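Local coordinates for translation initiation factor eIF2b-like protein (Chaetomium thermophilum, PDB 4ZEM) that probably acts as the beta subunit of the eIF2B complex, the guanine nucleotide exchange factor thought to recharge eIF2 with GTP during translation initiation, at residues Pro10-Trp15 with Ala46-Gln51; Ser18-Ser23 with Leu52-Val57. All blocks are in the same frame, centred on the assembly; numbering follows the deposited sequence.

Both contacts lie along helix 43-59, in the helical N-terminal part of the chain, with their centres about 10 Å apart. In chain order, the short helix 12-18 and the loop after it come first; helix 24-37 then intervenes, and helix 43-59 supplies the second segments. Contact 1 joins helix 12-18 to Ala46-Gln51, and contact 2 joins the following turn to Leu52-Val57, so the two pairings advance together in the same direction. They also touch: Trp15 CH2 lies 4.0 Å from Leu52 CB, and Gln51 CB 3.8 Å from Leu19 CD2. Together they lay the start of the modelled chain along helix 43-59, away from the Rossmann-like sheet.

Contact 1 (Pro10-Trp15 with Ala46-Gln51); sequences PSLATW and AGAIAQ
Trp15 and Leu12 reach from the same short helix to Ala48. The Leu12 methyl CD1 lies 4.1 Å from Ala48 CB, and the indole corner Trp15 CZ3 comes within 4.2 Å of the same methyl, which therefore touches both side chains. It is the six-membered end of the indole that reaches across: Trp15 CH2 is 3.5 Å from Ala48 O, which approaches the ring obliquely. Gln51 adds a looser approach: its amide oxygen OE1 lies 4.2 Å from Trp15 CZ3, at the ring's edge and near its plane.

The reach of the indole follows from its first torsion: with CG opposite the backbone N (chi1 178°), the ring extends toward helix 43-59. Its polar edge is fixed from outside the two segments, since Trp15 NE1 bonds to Ser27 O on helix 24-37.

Further back, the start of helix 12-18 is capped and braced. Ser11 is its N-cap, its OG accepting a weak bond from Ala13 N at 3.2 Å. Ser11 O takes two donors from the same face of its carbonyl plane, Trp15 N at 2.7 Å and Thr14 OG1 at 2.6 Å; the hydroxyl is tilted 34° from that plane.

Around this packing, Leu31 of helix 24-37 touches both Trp15 and Ala48, while Ser30 and Leu34 also meet the indole. Ile49 and Ala50 face helix 88-104, so helix 43-59 is packed between that helix and the N-terminal pair, 12-18 and 24-37.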
# COMPACT_ATOMS: atom_id res chain seq x y z
N PRO A 10 1.33 10.59 -20.49
CA PRO A 10 0.01 11.18 -20.71
C PRO A 10 -1.08 10.47 -19.90
O PRO A 10 -1.95 11.14 -19.34
CB PRO A 10 -0.21 10.99 -22.21
CG PRO A 10 1.19 10.91 -22.77
CD PRO A 10 1.89 10.08 -21.76
N SER A 11 -1.07 9.14 -19.90
CA SER A 11 -1.96 8.35 -19.06
C SER A 11 -1.26 7.15 -18.44
O SER A 11 -0.27 6.65 -18.99
CB SER A 11 -3.17 7.88 -19.87
OG SER A 11 -3.84 6.83 -19.19
N LEU A 12 -1.75 6.70 -17.29
CA LEU A 12 -1.17 5.55 -16.61
C LEU A 12 -1.35 4.30 -17.47
O LEU A 12 -0.44 3.47 -17.59
CB LEU A 12 -1.82 5.34 -15.24
CG LEU A 12 -1.33 4.12 -14.45
CD1 LEU A 12 0.17 4.22 -14.22
CD2 LEU A 12 -2.07 4.02 -13.11
N ALA A 13 -2.52 4.17 -18.08
CA ALA A 13 -2.81 3.05 -18.97
C ALA A 13 -1.89 3.07 -20.18
O ALA A 13 -1.35 2.03 -20.58
CB ALA A 13 -4.27 3.10 -19.42
N THR A 14 -1.69 4.25 -20.76
CA THR A 14 -0.79 4.40 -21.90
C THR A 14 0.65 4.17 -21.45
O THR A 14 1.45 3.57 -22.18
CB THR A 14 -0.92 5.79 -22.55
OG1 THR A 14 -0.65 6.81 -21.58
CG2 THR A 14 -2.33 5.99 -23.10
N TRP A 15 0.98 4.64 -20.25
CA TRP A 15 2.31 4.44 -19.69
C TRP A 15 2.61 2.96 -19.51
O TRP A 15 3.73 2.50 -19.75
CB TRP A 15 2.44 5.17 -18.34
CG TRP A 15 3.77 4.97 -17.67
CD1 TRP A 15 4.90 5.71 -17.86
CD2 TRP A 15 4.10 3.97 -16.69
NE1 TRP A 15 5.92 5.23 -17.06
CE2 TRP A 15 5.46 4.17 -16.33
CE3 TRP A 15 3.39 2.94 -16.07
CZ2 TRP A 15 6.11 3.37 -15.40
CZ3 TRP A 15 4.04 2.14 -15.14
CH2 TRP A 15 5.39 2.36 -14.81
N ALA A 46 1.16 2.52 -6.22
CA ALA A 46 1.91 1.38 -5.69
C ALA A 46 2.23 0.38 -6.80
O ALA A 46 3.37 -0.08 -6.93
CB ALA A 46 1.13 0.70 -4.59
N GLY A 47 1.22 0.05 -7.60
CA GLY A 47 1.38 -0.86 -8.72
C GLY A 47 2.33 -0.33 -9.78
O GLY A 47 3.14 -1.08 -10.33
N ALA A 48 2.26 0.98 -10.04
CA ALA A 48 3.11 1.61 -11.04
C ALA A 48 4.58 1.49 -10.64
O ALA A 48 5.43 1.23 -11.49
CB ALA A 48 2.72 3.07 -11.23
N ILE A 49 4.87 1.66 -9.36
CA ILE A 49 6.23 1.52 -8.86
C ILE A 49 6.74 0.09 -9.06
O ILE A 49 7.86 -0.12 -9.52
CB ILE A 49 6.33 1.89 -7.36
CG1 ILE A 49 5.87 3.34 -7.14
CG2 ILE A 49 7.75 1.71 -6.86
CD1 ILE A 49 6.69 4.36 -7.91
N ALA A 50 5.89 -0.88 -8.74
CA ALA A 50 6.25 -2.29 -8.89
C ALA A 50 6.58 -2.63 -10.34
O ALA A 50 7.56 -3.33 -10.62
CB ALA A 50 5.12 -3.19 -8.37
N GLN A 51 5.77 -2.13 -11.27
CA GLN A 51 6.00 -2.38 -12.69
C GLN A 51 7.27 -1.72 -13.21
O GLN A 51 8.00 -2.31 -14.01
CB GLN A 51 4.79 -1.92 -13.50
CG GLN A 51 3.73 -2.99 -13.65
CD GLN A 51 2.44 -2.47 -14.24
OE1 GLN A 51 2.01 -1.36 -13.94
NE2 GLN A 51 1.81 -3.27 -15.09

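Contact 2 (Ser18-Ser23 with Leu52-Val57)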
# COMPACT_ATOMS: atom_id res chain seq x y z
N SER A 18 3.53 1.05 -22.92
CA SER A 18 4.75 1.48 -23.58
C SER A 18 5.94 0.94 -22.80
O SER A 18 7.07 0.99 -23.26
CB SER A 18 4.81 3.00 -23.68
OG SER A 18 4.30 3.61 -22.51
N LEU A 19 5.66 0.40 -21.62
CA LEU A 19 6.69 -0.03 -20.68
C LEU A 19 7.71 -1.00 -21.28
O LEU A 19 8.92 -0.81 -21.13
CB LEU A 19 6.00 -0.67 -19.46
CG LEU A 19 6.69 -0.59 -18.11
CD1 LEU A 19 6.86 0.86 -17.71
CD2 LEU A 19 5.86 -1.33 -17.08
N ARG A 20 7.22 -2.03 -21.96
CA ARG A 20 8.06 -3.13 -22.43
C ARG A 20 8.76 -2.81 -23.75
O ARG A 20 9.76 -3.44 -24.09
CB ARG A 20 7.25 -4.42 -22.52
CG ARG A 20 7.27 -5.21 -21.21
CD ARG A 20 5.89 -5.63 -20.73
NE ARG A 20 5.84 -5.71 -19.27
CZ ARG A 20 4.74 -5.50 -18.55
NH1 ARG A 20 3.60 -5.20 -19.15
NH2 ARG A 20 4.79 -5.59 -17.22
N ASP A 21 8.24 -1.84 -24.49
CA ASP A 21 8.88 -1.37 -25.72
C ASP A 21 9.27 0.10 -25.69
O ASP A 21 9.20 0.79 -26.72
CB ASP A 21 7.98 -1.62 -26.94
CG ASP A 21 7.73 -3.10 -27.19
OD1 ASP A 21 8.71 -3.86 -27.34
OD2 ASP A 21 6.55 -3.51 -27.25
N GLN A 22 9.58 0.60 -24.50
CA GLN A 22 10.21 1.91 -24.35
C GLN A 22 11.58 1.74 -23.69
O GLN A 22 11.86 0.69 -23.11
CB GLN A 22 9.32 2.84 -23.55
CG GLN A 22 9.59 4.29 -23.75
CD GLN A 22 8.55 5.13 -23.06
OE1 GLN A 22 8.15 4.84 -21.94
NE2 GLN A 22 8.07 6.16 -23.75
N SER A 23 12.44 2.75 -23.77
CA SER A 23 13.71 2.64 -23.08
C SER A 23 13.47 2.84 -21.59
O SER A 23 12.49 3.47 -21.20
CB SER A 23 14.71 3.67 -23.59
OG SER A 23 14.54 4.90 -22.90
N LEU A 52 7.52 -0.49 -12.77
CA LEU A 52 8.73 0.22 -13.17
C LEU A 52 9.97 -0.48 -12.62
O LEU A 52 10.97 -0.63 -13.32
CB LEU A 52 8.67 1.69 -12.71
CG LEU A 52 9.74 2.68 -13.19
CD1 LEU A 52 11.06 2.58 -12.40
CD2 LEU A 52 9.98 2.54 -14.69
N LEU A 53 9.90 -0.90 -11.35
CA LEU A 53 11.02 -1.59 -10.72
C LEU A 53 11.29 -2.93 -11.41
O LEU A 53 12.45 -3.35 -11.53
CB LEU A 53 10.75 -1.81 -9.23
CG LEU A 53 10.78 -0.53 -8.39
CD1 LEU A 53 10.72 -0.86 -6.90
CD2 LEU A 53 12.02 0.31 -8.71
N ARG A 54 10.23 -3.58 -11.88
CA ARG A 54 10.38 -4.82 -12.63
C ARG A 54 11.17 -4.58 -13.92
O ARG A 54 12.00 -5.40 -14.32
CB ARG A 54 9.01 -5.41 -12.97
CG ARG A 54 9.08 -6.81 -13.54
CD ARG A 54 7.69 -7.34 -13.85
NE ARG A 54 7.75 -8.64 -14.52
CZ ARG A 54 7.69 -8.79 -15.84
NH1 ARG A 54 7.56 -7.73 -16.63
NH2 ARG A 54 7.75 -10.01 -16.36
N GLN A 55 10.92 -3.44 -14.55
CA GLN A 55 11.60 -3.09 -15.79
C GLN A 55 13.05 -2.70 -15.51
O GLN A 55 13.93 -2.91 -16.34
CB GLN A 55 10.87 -1.93 -16.48
CG GLN A 55 9.64 -2.35 -17.26
CD GLN A 55 9.93 -3.38 -18.33
OE1 GLN A 55 10.94 -3.30 -19.03
NE2 GLN A 55 9.05 -4.37 -18.45
N VAL A 56 13.28 -2.14 -14.33
CA VAL A 56 14.64 -1.83 -13.88
C VAL A 56 15.44 -3.12 -13.72
O VAL A 56 16.58 -3.21 -14.16
CB VAL A 56 14.63 -1.04 -12.56
CG1 VAL A 56 16.02 -0.95 -11.97
CG2 VAL A 56 14.04 0.34 -12.77
N VAL A 57 14.83 -4.12 -13.10
CA VAL A 57 15.47 -5.43 -12.93
C VAL A 57 15.76 -6.03 -14.30
O VAL A 57 16.84 -6.59 -14.53
CB VAL A 57 14.60 -6.39 -12.10
CG1 VAL A 57 15.22 -7.79 -12.09
CG2 VAL A 57 14.44 -5.87 -10.68
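Leu19 and Gln55 cross obliquely, meeting through their aliphatic parts: Leu19 CG lies 3.5 Å from Gln55 CG, with Leu19 CD2 at 3.9 Å from the same carbon. From there the glutamine bends at its second torsion (chi2 -58°), and this carries the amide past the leucine to Arg20. The side chains of Gln55 and Arg20 run at about a right angle, with Gln55 NE2 3.4 Å from Arg20 CG. The same nitrogen is 3.6 Å from Arg20 NE; both carry N-H groups, so this is contact and not a hydrogen bond, and the amide and guanidinium planes stand 68° apart.

Arg20 is bent at its second torsion too, and its end turns back toward the helix, where it crosses Arg54 at roughly a right angle. Their guanidinium planes are 73° apart, and Arg20 NH2 lies 3.5 Å from Arg54 NH1. Two like charges this close would be expected to repel; a long, weak ion pair from Arg54 NH2 to Glu168 on helix 154-182 may ease this in part. An alanine in place of Gln55 would probably open a gap beside Leu19 and leave the Arg20 chain freer to shift, because the glutamine chain and its amide touch both.

Leu19 to Gln22 form a type I beta turn, which brings Leu19 and Arg20 to the same helix. Just beyond it, Ser23 OG caps the next helix by bonding to Ala26 N, while Lys59 NZ, from the last residue of helix 43-59, hydrogen-bonds to Gln22 O. This is a tight turn joining two successive helices, 12-18 and 24-37, packed on a third, 43-59, consistent with the all-helical N-terminal domain of the eIF2B alpha, beta and delta subunits.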